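Dihydrofolate reductase (Moritella profunda, PDB 2ZZA) reduces 7,8-dihydrofolate to tetrahydrofolate with NADPH, a step that probably feeds glycine, purine and DNA precursor synthesis. Local coordinates at residues 3-8 with 107-112; 112-117 with 125-130. All blocks are in the same frame, centred on the assembly; numbering follows the deposited sequence.

Contact 1: 3-8 with 107-112. With FOL (folic acid), chain D.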
ATOM      1  N   VAL A   3      -3.175   9.903  -7.683  1.00 28.26           N
ATOM      2  CA  VAL A   3      -2.181   9.235  -6.857  1.00 27.34           C
ATOM      3  C   VAL A   3      -2.837   8.735  -5.577  1.00 26.53           C
ATOM      4  O   VAL A   3      -3.194   9.520  -4.698  1.00 27.21           O
ATOM      5  CB  VAL A   3      -1.010  10.181  -6.511  1.00 28.34           C
ATOM      6  CG1 VAL A   3      -0.055   9.500  -5.543  1.00 26.35           C
ATOM      7  CG2 VAL A   3      -0.274  10.574  -7.789  1.00 27.41           C
ATOM      8  N   SER A   4      -2.998   7.420  -5.490  1.00 25.14           N
ATOM      9  CA  SER A   4      -3.621   6.795  -4.332  1.00 24.29           C
ATOM     10  C   SER A   4      -2.619   5.932  -3.604  1.00 22.73           C
ATOM     11  O   SER A   4      -1.682   5.417  -4.209  1.00 23.11           O
ATOM     12  CB  SER A   4      -4.796   5.918  -4.768  1.00 23.96           C
ATOM     13  OG  SER A   4      -5.714   6.644  -5.558  1.00 24.17           O
ATOM     14  N   MET A   5      -2.812   5.784  -2.298  1.00 21.82           N
ATOM     15  CA  MET A   5      -1.936   4.946  -1.499  1.00 20.47           C
ATOM     16  C   MET A   5      -2.836   4.001  -0.728  1.00 20.04           C
ATOM     17  O   MET A   5      -3.859   4.417  -0.179  1.00 20.17           O
ATOM     18  CB  MET A   5      -1.089   5.781  -0.529  1.00 20.34           C
ATOM     19  CG  MET A   5      -0.350   6.942  -1.186  1.00 19.06           C
ATOM     20  SD  MET A   5       1.152   7.451  -0.327  1.00 18.84           S
ATOM     21  CE  MET A   5       0.529   7.867   1.306  1.00 19.00           C
ATOM     22  N   ILE A   6      -2.460   2.728  -0.700  1.00 18.54           N
ATOM     23  CA  ILE A   6      -3.237   1.722   0.001  1.00 17.45           C
ATOM     24  C   ILE A   6      -2.376   1.005   1.034  1.00 17.90           C
ATOM     25  O   ILE A   6      -1.244   0.603   0.748  1.00 17.18           O
ATOM     26  CB  ILE A   6      -3.861   0.709  -1.001  1.00 17.95           C
ATOM     27  CG1 ILE A   6      -4.588  -0.407  -0.241  1.00 17.69           C
ATOM     28  CG2 ILE A   6      -2.787   0.159  -1.941  1.00 15.25           C
ATOM     29  CD1 ILE A   6      -5.576  -1.202  -1.118  1.00 17.59           C
ATOM     30  N   ALA A   7      -2.911   0.870   2.244  1.00 17.03           N
ATOM     31  CA  ALA A   7      -2.193   0.214   3.327  1.00 16.09           C
ATOM     32  C   ALA A   7      -3.141  -0.305   4.395  1.00 16.52           C
ATOM     33  O   ALA A   7      -4.282   0.135   4.482  1.00 15.97           O
ATOM     34  CB  ALA A   7      -1.211   1.190   3.960  1.00 15.85           C
ATOM     35  N   ALA A   8      -2.648  -1.240   5.206  1.00 16.57           N
ATOM     36  CA  ALA A   8      -3.409  -1.809   6.314  1.00 17.00           C
ATOM     37  C   ALA A   8      -2.583  -1.527   7.569  1.00 17.67           C
ATOM     38  O   ALA A   8      -1.464  -2.033   7.714  1.00 17.08           O
ATOM     39  CB  ALA A   8      -3.596  -3.312   6.124  1.00 16.89           C
ATOM     40  N   ALA A 107       2.302  13.574   0.891  1.00 25.85           N
ATOM     41  CA  ALA A 107       1.971  14.955   0.567  1.00 27.61           C
ATOM     42  C   ALA A 107       1.299  15.105  -0.791  1.00 28.10           C
ATOM     43  O   ALA A 107       0.511  16.025  -0.999  1.00 29.24           O
ATOM     44  CB  ALA A 107       3.219  15.814   0.622  1.00 28.65           C
ATOM     45  N   ALA A 108       1.603  14.197  -1.710  1.00 27.34           N
ATOM     46  CA  ALA A 108       1.026  14.262  -3.049  1.00 27.34           C
ATOM     47  C   ALA A 108      -0.168  13.326  -3.253  1.00 27.62           C
ATOM     48  O   ALA A 108      -0.796  13.335  -4.310  1.00 28.05           O
ATOM     49  CB  ALA A 108       2.108  13.958  -4.080  1.00 26.80           C
ATOM     50  N   ALA A 109      -0.488  12.530  -2.239  1.00 28.02           N
ATOM     51  CA  ALA A 109      -1.589  11.573  -2.333  1.00 26.95           C
ATOM     52  C   ALA A 109      -2.968  12.210  -2.463  1.00 26.81           C
ATOM     53  O   ALA A 109      -3.303  13.139  -1.734  1.00 27.49           O
ATOM     54  CB  ALA A 109      -1.568  10.648  -1.127  1.00 26.89           C
ATOM     55  N   ASP A 110      -3.764  11.692  -3.396  1.00 27.60           N
ATOM     56  CA  ASP A 110      -5.125  12.183  -3.621  1.00 27.82           C
ATOM     57  C   ASP A 110      -6.109  11.358  -2.806  1.00 27.23           C
ATOM     58  O   ASP A 110      -7.102  11.874  -2.302  1.00 27.80           O
ATOM     59  CB  ASP A 110      -5.489  12.080  -5.100  1.00 27.48           C
ATOM     60  CG  ASP A 110      -4.601  12.931  -5.970  1.00 29.96           C
ATOM     61  OD1 ASP A 110      -4.611  14.163  -5.771  1.00 30.38           O
ATOM     62  OD2 ASP A 110      -3.892  12.371  -6.840  1.00 28.06           O
ATOM     63  N   ARG A 111      -5.819  10.069  -2.678  1.00 26.28           N
ATOM     64  CA  ARG A 111      -6.676   9.165  -1.927  1.00 25.18           C
ATOM     65  C   ARG A 111      -5.859   8.210  -1.089  1.00 23.37           C
ATOM     66  O   ARG A 111      -4.729   7.884  -1.429  1.00 21.64           O
ATOM     67  CB  ARG A 111      -7.519   8.305  -2.864  1.00 25.83           C
ATOM     68  CG  ARG A 111      -8.502   9.024  -3.725  1.00 28.22           C
ATOM     69  CD  ARG A 111      -9.010   8.042  -4.755  1.00 28.46           C
ATOM     70  NE  ARG A 111     -10.009   8.615  -5.641  1.00 29.91           N
ATOM     71  CZ  ARG A 111     -10.348   8.085  -6.814  1.00 33.14           C
ATOM     72  NH1 ARG A 111      -9.759   6.971  -7.241  1.00 29.96           N
ATOM     73  NH2 ARG A 111     -11.278   8.668  -7.562  1.00 33.60           N
ATOM     74  N   LEU A 112      -6.458   7.749  -0.001  1.00 22.21           N
ATOM     75  CA  LEU A 112      -5.821   6.783   0.865  1.00 21.38           C
ATOM     76  C   LEU A 112      -6.815   5.647   1.027  1.00 21.63           C
ATOM     77  O   LEU A 112      -7.953   5.870   1.430  1.00 24.01           O
ATOM     78  CB  LEU A 112      -5.499   7.391   2.233  1.00 20.39           C
ATOM     79  CG  LEU A 112      -4.423   8.479   2.287  1.00 22.98           C
ATOM     80  CD1 LEU A 112      -4.123   8.839   3.746  1.00 22.06           C
ATOM     81  CD2 LEU A 112      -3.163   7.989   1.603  1.00 22.26           C
TER
HETATM   82  N1  FOL D 164      -2.660  -2.939   1.887  1.00 20.51           N
HETATM   83  C2  FOL D 164      -3.649  -3.575   2.531  1.00 20.65           C
HETATM   84  NA2 FOL D 164      -4.859  -3.024   2.591  1.00 19.64           N
HETATM   85  N3  FOL D 164      -3.421  -4.832   3.106  1.00 22.27           N
HETATM   86  C4  FOL D 164      -2.154  -5.415   2.991  1.00 23.08           C
HETATM   87  O4  FOL D 164      -1.929  -6.527   3.466  1.00 21.56           O
HETATM   88  C4A FOL D 164      -1.158  -4.729   2.307  1.00 22.89           C
HETATM   89  N5  FOL D 164       0.041  -5.294   2.110  1.00 23.76           N
HETATM   90  C6  FOL D 164       0.961  -4.658   1.373  1.00 25.42           C
HETATM   91  C7  FOL D 164       0.668  -3.410   0.831  1.00 23.38           C
HETATM   92  N8  FOL D 164      -0.510  -2.850   1.035  1.00 22.02           N
HETATM   93  C8A FOL D 164      -1.442  -3.482   1.761  1.00 21.55           C
HETATM   94  C9  FOL D 164       2.324  -5.295   1.092  1.00 24.63           C
HETATM   95  N10 FOL D 164       2.342  -6.738   1.381  1.00 25.67           N
HETATM   96  C11 FOL D 164       0.331  -9.546  -0.872  1.00 25.30           C
HETATM   97  C12 FOL D 164       1.112  -9.936   0.212  1.00 24.31           C
HETATM   98  C13 FOL D 164       1.784  -8.981   0.965  1.00 25.61           C
HETATM   99  C14 FOL D 164       1.689  -7.631   0.641  1.00 25.99           C
HETATM  100  C15 FOL D 164       0.904  -7.243  -0.440  1.00 24.28           C
HETATM  101  C16 FOL D 164       0.226  -8.196  -1.191  1.00 24.32           C
HETATM  102  C   FOL D 164      -0.398 -10.601  -1.709  1.00 26.04           C
HETATM  103  O   FOL D 164      -0.000 -11.765  -1.750  1.00 25.47           O
HETATM  104  N   FOL D 164      -1.460 -10.159  -2.378  1.00 26.58           N
HETATM  105  CA  FOL D 164      -2.270 -11.026  -3.248  1.00 25.59           C
HETATM  106  CB  FOL D 164      -3.500 -11.550  -2.503  1.00 30.67           C
HETATM  107  CG  FOL D 164      -3.136 -12.571  -1.423  1.00 36.29           C
HETATM  108  CD  FOL D 164      -2.604 -13.870  -2.034  1.00 40.29           C
HETATM  109  OE1 FOL D 164      -2.713 -14.005  -3.272  1.00 42.27           O
HETATM  110  OE2 FOL D 164      -2.114 -14.709  -1.246  1.00 41.57           O
HETATM  111  CT  FOL D 164      -2.734 -10.202  -4.450  1.00 25.54           C
HETATM  112  O1  FOL D 164      -2.807  -8.964  -4.286  1.00 20.80           O
HETATM  113  O2  FOL D 164      -3.005 -10.826  -5.500  1.00 22.10           O
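Asp110 holds both backbone polar atoms of Val3, N and O. The backbone N of Val3 donates to OD2 of Asp110 at 2.7 Å, in a nearly straight bond (170°) that uses the anti lone pair of the carboxylate. In return Asp110 N reaches Val3 O at 2.6 Å. Arg111 N adds a weak second bond to the same carbonyl. These bonds lie just ahead of the parallel pairing of strands 2-9 and 111-117, neighbours in the central sheet of the dihydrofolate reductase fold. The pairing begins with Ser4 beside Arg111. Met5 N then donates a hydrogen bond to Arg111 O, 3.0 Å. Beyond it, strand 2-9 runs on to the active site, where Ile6, Ala7 and Ala8 line the folate pocket and Ala8 N is hydrogen-bonded to the NADP nicotinamide amide oxygen.

On one sheet face, the Ser4 hydroxyl lies against CB and CD of Arg111. Glu92 binds both polar ends: it is hydrogen-bonded to Ser4 OG and forms a salt bridge with Arg111 NH1. On the other face the Met5 and Leu112 side chains run alongside each other in the same direction. Met5 bends at chi3 (-58°), which brings CE back over Leu112. CD2 of Leu112 thus sits 3.7 Å from Met5 CB and equally close to Met5 CE.

Contact 2: 112-117 with 125-130; sequences LYLTHI and TWFPDY. With NAP (NADP nicotinamide-adenine-dinucleotide phosphate), chain C.
Leu114 divides its two methyls between two aromatic rings. CD1 lies over one face of the Tyr130 ring, 3.9 Å from the centroid, a CH-pi contact displaced toward the rim. CD2 makes a second, off-centre CH-pi contact with Phe127, where CZ is the nearest ring atom at 3.8 Å. Pro128 CD lies over one face of the Phe127 ring, near its rim. CD2 of Leu112 comes to the edge of that ring, near its plane. The other Leu112 methyl, CD1, packs on Tyr130 CB at 3.7 Å, at the root of the ring. Pro128 O lies in plane at the edge of the Tyr130 ring.

Leu112, Leu114 and His116 are alternate residues of strand 111-117 in the mixed sheet of this reductase. Segment 125-130 begins with the short strand 125-126, which pairs with strand 14-16, and its later residues cross this face. At the start of the segment, Thr125 OG1 lies 3.7 Å from O4D of the bound NADP. Phe127 also packs on Ala7 and Ile15, and its ring meets Tyr102. Tyr130 reaches Leu158 of strand 153-160.

The Tyr130 side chain starts with CG between its backbone N and carbonyl carbon (chi1 64°). This sends the ring across Leu112 and Leu114 toward His116. With a leucine in place of Tyr130, His116 NE2 would probably lose its hydroxyl partner and Leu114 CD1 the aromatic face beneath it. The imidazole approaches from the opposite direction, and NE2 donates to Tyr130 OH at 3.1 Å. The bond is bent to 151° at the hydrogen, and the hydroxyl stands 19° out of the imidazole plane.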
ATOM      1  N   LEU A 112      -6.458   7.749  -0.001  1.00 22.21           N
ATOM      2  CA  LEU A 112      -5.821   6.783   0.865  1.00 21.38           C
ATOM      3  C   LEU A 112      -6.815   5.647   1.027  1.00 21.63           C
ATOM      4  O   LEU A 112      -7.953   5.870   1.430  1.00 24.01           O
ATOM      5  CB  LEU A 112      -5.499   7.391   2.233  1.00 20.39           C
ATOM      6  CG  LEU A 112      -4.423   8.479   2.287  1.00 22.98           C
ATOM      7  CD1 LEU A 112      -4.123   8.839   3.746  1.00 22.06           C
ATOM      8  CD2 LEU A 112      -3.163   7.989   1.603  1.00 22.26           C
ATOM      9  N   TYR A 113      -6.409   4.437   0.659  1.00 21.29           N
ATOM     10  CA  TYR A 113      -7.275   3.278   0.825  1.00 21.99           C
ATOM     11  C   TYR A 113      -6.743   2.662   2.107  1.00 22.28           C
ATOM     12  O   TYR A 113      -5.774   1.903   2.075  1.00 22.42           O
ATOM     13  CB  TYR A 113      -7.102   2.273  -0.315  1.00 21.61           C
ATOM     14  CG  TYR A 113      -7.669   2.683  -1.652  1.00 22.46           C
ATOM     15  CD1 TYR A 113      -7.131   3.749  -2.372  1.00 22.78           C
ATOM     16  CD2 TYR A 113      -8.709   1.955  -2.233  1.00 23.16           C
ATOM     17  CE1 TYR A 113      -7.611   4.072  -3.648  1.00 25.76           C
ATOM     18  CE2 TYR A 113      -9.197   2.271  -3.497  1.00 24.21           C
ATOM     19  CZ  TYR A 113      -8.643   3.325  -4.200  1.00 24.75           C
ATOM     20  OH  TYR A 113      -9.115   3.612  -5.461  1.00 25.14           O
ATOM     21  N   LEU A 114      -7.365   2.981   3.236  1.00 21.85           N
ATOM     22  CA  LEU A 114      -6.875   2.466   4.507  1.00 20.80           C
ATOM     23  C   LEU A 114      -7.719   1.410   5.189  1.00 21.63           C
ATOM     24  O   LEU A 114      -8.940   1.522   5.260  1.00 23.58           O
ATOM     25  CB  LEU A 114      -6.687   3.618   5.496  1.00 20.01           C
ATOM     26  CG  LEU A 114      -5.819   4.802   5.085  1.00 20.06           C
ATOM     27  CD1 LEU A 114      -5.839   5.831   6.217  1.00 20.55           C
ATOM     28  CD2 LEU A 114      -4.391   4.340   4.795  1.00 18.23           C
ATOM     29  N   THR A 115      -7.048   0.386   5.700  1.00 21.35           N
ATOM     30  CA  THR A 115      -7.714  -0.664   6.451  1.00 19.87           C
ATOM     31  C   THR A 115      -7.141  -0.562   7.859  1.00 19.98           C
ATOM     32  O   THR A 115      -5.934  -0.721   8.061  1.00 19.84           O
ATOM     33  CB  THR A 115      -7.407  -2.059   5.910  1.00 20.93           C
ATOM     34  OG1 THR A 115      -8.002  -2.218   4.616  1.00 20.19           O
ATOM     35  CG2 THR A 115      -7.966  -3.116   6.858  1.00 22.25           C
ATOM     36  N   HIS A 116      -7.991  -0.257   8.831  1.00 20.67           N
ATOM     37  CA  HIS A 116      -7.520  -0.150  10.202  1.00 21.26           C
ATOM     38  C   HIS A 116      -7.790  -1.461  10.914  1.00 21.55           C
ATOM     39  O   HIS A 116      -8.932  -1.908  11.000  1.00 21.83           O
ATOM     40  CB  HIS A 116      -8.216   0.998  10.930  1.00 21.54           C
ATOM     41  CG  HIS A 116      -7.915   2.345  10.354  1.00 22.55           C
ATOM     42  ND1 HIS A 116      -8.756   2.979   9.462  1.00 26.20           N
ATOM     43  CD2 HIS A 116      -6.855   3.169  10.519  1.00 21.59           C
ATOM     44  CE1 HIS A 116      -8.225   4.135   9.106  1.00 23.57           C
ATOM     45  NE2 HIS A 116      -7.071   4.273   9.732  1.00 23.94           N
ATOM     46  N   ILE A 117      -6.728  -2.082  11.408  1.00 21.21           N
ATOM     47  CA  ILE A 117      -6.856  -3.348  12.107  1.00 20.47           C
ATOM     48  C   ILE A 117      -6.831  -3.103  13.600  1.00 21.47           C
ATOM     49  O   ILE A 117      -5.940  -2.428  14.120  1.00 21.89           O
ATOM     50  CB  ILE A 117      -5.721  -4.310  11.714  1.00 20.73           C
ATOM     51  CG1 ILE A 117      -5.747  -4.529  10.200  1.00 20.76           C
ATOM     52  CG2 ILE A 117      -5.898  -5.646  12.421  1.00 18.69           C
ATOM     53  CD1 ILE A 117      -4.578  -5.307   9.679  1.00 23.88           C
ATOM     54  N   THR A 125       8.201  -0.557  11.125  1.00 21.80           N
ATOM     55  CA  THR A 125       7.832   0.288   9.990  1.00 21.48           C
ATOM     56  C   THR A 125       6.423   0.807  10.275  1.00 20.80           C
ATOM     57  O   THR A 125       5.543   0.046  10.681  1.00 20.66           O
ATOM     58  CB  THR A 125       7.858  -0.496   8.649  1.00 21.73           C
ATOM     59  OG1 THR A 125       7.122  -1.712   8.789  1.00 28.02           O
ATOM     60  CG2 THR A 125       9.281  -0.831   8.251  1.00 24.37           C
ATOM     61  N   TRP A 126       6.219   2.105  10.068  1.00 19.41           N
ATOM     62  CA  TRP A 126       4.934   2.743  10.343  1.00 19.12           C
ATOM     63  C   TRP A 126       4.408   3.557   9.170  1.00 19.61           C
ATOM     64  O   TRP A 126       5.182   4.091   8.373  1.00 18.75           O
ATOM     65  CB  TRP A 126       5.071   3.681  11.550  1.00 18.49           C
ATOM     66  CG  TRP A 126       5.362   2.998  12.846  1.00 17.55           C
ATOM     67  CD1 TRP A 126       4.470   2.704  13.835  1.00 19.54           C
ATOM     68  CD2 TRP A 126       6.631   2.504  13.290  1.00 18.83           C
ATOM     69  NE1 TRP A 126       5.103   2.054  14.870  1.00 18.59           N
ATOM     70  CE2 TRP A 126       6.431   1.919  14.560  1.00 18.05           C
ATOM     71  CE3 TRP A 126       7.921   2.500  12.739  1.00 17.34           C
ATOM     72  CZ2 TRP A 126       7.470   1.335  15.287  1.00 18.34           C
ATOM     73  CZ3 TRP A 126       8.952   1.921  13.463  1.00 18.43           C
ATOM     74  CH2 TRP A 126       8.721   1.346  14.722  1.00 16.79           C
ATOM     75  N   PHE A 127       3.086   3.655   9.071  1.00 17.83           N
ATOM     76  CA  PHE A 127       2.474   4.443   8.015  1.00 18.80           C
ATOM     77  C   PHE A 127       2.664   5.904   8.437  1.00 20.74           C
ATOM     78  O   PHE A 127       2.688   6.210   9.631  1.00 21.03           O
ATOM     79  CB  PHE A 127       0.979   4.122   7.907  1.00 17.37           C
ATOM     80  CG  PHE A 127       0.326   4.686   6.678  1.00 16.25           C
ATOM     81  CD1 PHE A 127       0.496   4.072   5.444  1.00 14.52           C
ATOM     82  CD2 PHE A 127      -0.442   5.847   6.748  1.00 17.50           C
ATOM     83  CE1 PHE A 127      -0.087   4.604   4.292  1.00 17.19           C
ATOM     84  CE2 PHE A 127      -1.031   6.392   5.601  1.00 15.65           C
ATOM     85  CZ  PHE A 127      -0.852   5.767   4.370  1.00 16.95           C
ATOM     86  N   PRO A 128       2.824   6.828   7.471  1.00 20.98           N
ATOM     87  CA  PRO A 128       3.002   8.229   7.871  1.00 21.04           C
ATOM     88  C   PRO A 128       1.804   8.816   8.628  1.00 21.57           C
ATOM     89  O   PRO A 128       0.703   8.258   8.606  1.00 20.64           O
ATOM     90  CB  PRO A 128       3.273   8.942   6.541  1.00 20.45           C
ATOM     91  CG  PRO A 128       2.609   8.057   5.522  1.00 21.13           C
ATOM     92  CD  PRO A 128       2.962   6.676   6.013  1.00 20.89           C
ATOM     93  N   ASP A 129       2.039   9.942   9.298  1.00 21.91           N
ATOM     94  CA  ASP A 129       1.006  10.628  10.077  1.00 23.90           C
ATOM     95  C   ASP A 129       0.096  11.406   9.126  1.00 25.02           C
ATOM     96  O   ASP A 129       0.157  12.638   9.049  1.00 25.82           O
ATOM     97  CB  ASP A 129       1.668  11.584  11.080  1.00 22.63           C
ATOM     98  CG  ASP A 129       0.684  12.146  12.095  1.00 24.81           C
ATOM     99  OD1 ASP A 129       1.064  13.064  12.855  1.00 23.59           O
ATOM    100  OD2 ASP A 129      -0.468  11.669  12.137  1.00 25.38           O
ATOM    101  N   TYR A 130      -0.747  10.676   8.404  1.00 24.63           N
ATOM    102  CA  TYR A 130      -1.664  11.272   7.435  1.00 24.70           C
ATOM    103  C   TYR A 130      -2.655  12.254   8.041  1.00 24.40           C
ATOM    104  O   TYR A 130      -3.176  13.116   7.342  1.00 24.97           O
ATOM    105  CB  TYR A 130      -2.443  10.178   6.703  1.00 22.60           C
ATOM    106  CG  TYR A 130      -3.363   9.368   7.599  1.00 23.46           C
ATOM    107  CD1 TYR A 130      -2.865   8.347   8.412  1.00 22.75           C
ATOM    108  CD2 TYR A 130      -4.734   9.630   7.640  1.00 22.69           C
ATOM    109  CE1 TYR A 130      -3.715   7.605   9.240  1.00 23.30           C
ATOM    110  CE2 TYR A 130      -5.590   8.901   8.466  1.00 22.13           C
ATOM    111  CZ  TYR A 130      -5.076   7.890   9.259  1.00 23.55           C
ATOM    112  OH  TYR A 130      -5.927   7.160  10.061  1.00 23.61           O
TER
HETATM  113  PA  NAP C 163      10.172   0.090   1.282  1.00 22.73           P
HETATM  114  O1A NAP C 163       9.590   1.444   1.408  1.00 22.06           O
HETATM  115  O2A NAP C 163       9.135  -0.978   0.669  1.00 19.67           O
HETATM  116  O5B NAP C 163      11.438   0.068   0.292  1.00 21.25           O
HETATM  117  C5B NAP C 163      12.561   0.910   0.563  1.00 20.21           C
HETATM  118  C4B NAP C 163      13.541   0.887  -0.610  1.00 22.11           C
HETATM  119  O4B NAP C 163      12.926   1.354  -1.822  1.00 23.44           O
HETATM  120  C3B NAP C 163      14.713   1.841  -0.381  1.00 22.79           C
HETATM  121  O3B NAP C 163      15.665   1.205   0.475  1.00 18.86           O
HETATM  122  C2B NAP C 163      15.238   1.863  -1.814  1.00 22.00           C
HETATM  123  O2B NAP C 163      15.795   0.589  -2.143  1.00 23.08           O
HETATM  124  C1B NAP C 163      13.932   2.041  -2.591  1.00 22.20           C
HETATM  125  N9A NAP C 163      13.558   3.470  -2.664  1.00 23.14           N
HETATM  126  C8A NAP C 163      12.924   4.177  -1.729  1.00 24.88           C
HETATM  127  N7A NAP C 163      12.720   5.415  -2.171  1.00 26.36           N
HETATM  128  C5A NAP C 163      13.225   5.501  -3.398  1.00 24.67           C
HETATM  129  C6A NAP C 163      13.296   6.509  -4.350  1.00 26.46           C
HETATM  130  N6A NAP C 163      12.779   7.710  -4.104  1.00 24.82           N
HETATM  131  N1A NAP C 163      13.882   6.249  -5.528  1.00 24.57           N
HETATM  132  C2A NAP C 163      14.387   5.057  -5.790  1.00 23.19           C
HETATM  133  N3A NAP C 163      14.336   4.074  -4.908  1.00 22.87           N
HETATM  134  C4A NAP C 163      13.765   4.262  -3.711  1.00 24.04           C
HETATM  135  O3  NAP C 163      10.712  -0.546   2.664  1.00 22.02           O
HETATM  136  PN  NAP C 163      10.078  -0.255   4.118  1.00 23.50           P
HETATM  137  O1N NAP C 163      11.104  -0.989   4.889  1.00 20.39           O
HETATM  138  O2N NAP C 163       9.977   1.220   4.034  1.00 24.47           O
HETATM  139  O5D NAP C 163       8.720  -1.038   3.748  1.00 24.12           O
HETATM  140  C5D NAP C 163       8.637  -2.459   3.893  1.00 24.96           C
HETATM  141  C4D NAP C 163       8.006  -2.853   5.230  1.00 23.06           C
HETATM  142  O4D NAP C 163       6.664  -2.328   5.216  1.00 23.07           O
HETATM  143  C3D NAP C 163       7.861  -4.374   5.318  1.00 21.63           C
HETATM  144  O3D NAP C 163       7.710  -4.807   6.672  1.00 22.30           O
HETATM  145  C2D NAP C 163       6.555  -4.589   4.560  1.00 22.36           C
HETATM  146  O2D NAP C 163       5.945  -5.823   4.948  1.00 21.60           O
HETATM  147  C1D NAP C 163       5.746  -3.433   5.152  1.00 21.00           C
HETATM  148  N1N NAP C 163       4.542  -3.100   4.359  1.00 20.10           N
HETATM  149  C2N NAP C 163       3.277  -3.119   4.963  1.00 19.18           C
HETATM  150  C3N NAP C 163       2.162  -2.713   4.240  1.00 19.39           C
HETATM  151  C7N NAP C 163       0.780  -2.703   4.899  1.00 18.59           C
HETATM  152  O7N NAP C 163      -0.166  -2.124   4.370  1.00 16.92           O
HETATM  153  N7N NAP C 163       0.702  -3.334   6.068  1.00 18.11           N
HETATM  154  C4N NAP C 163       2.304  -2.293   2.923  1.00 19.18           C
HETATM  155  C5N NAP C 163       3.554  -2.282   2.314  1.00 17.57           C
HETATM  156  C6N NAP C 163       4.675  -2.686   3.029  1.00 18.48           C
HETATM  157  P2B NAP C 163      17.216   0.513  -2.891  1.00 22.77           P
HETATM  158  O1X NAP C 163      17.325  -0.681  -3.760  1.00 25.25           O
HETATM  159  O2X NAP C 163      17.384   1.889  -3.707  1.00 21.06           O
HETATM  160  O3X NAP C 163      18.310   0.529  -1.710  1.00 22.72           O

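Contacts 1 and 2 follow one another along the chain, and their centres are about 9 Å apart. Both use strand 111-117 and share Leu112. In contact 1 the partner is strand 2-9, its neighbour in the sheet, reached after nearly a hundred intervening residues with several helices and strands. In contact 2 the partner is local, only a short loop later, and lies across a sheet face. The pairing of contact 1 continues into contact 2: Met5 O probably accepts from Tyr113 N, and Ala7 O from Thr115 N. Strand 2-9 carries Ala7 and Ala8 to both ligands, while segment 125-130 brings Thr125 to the cofactor.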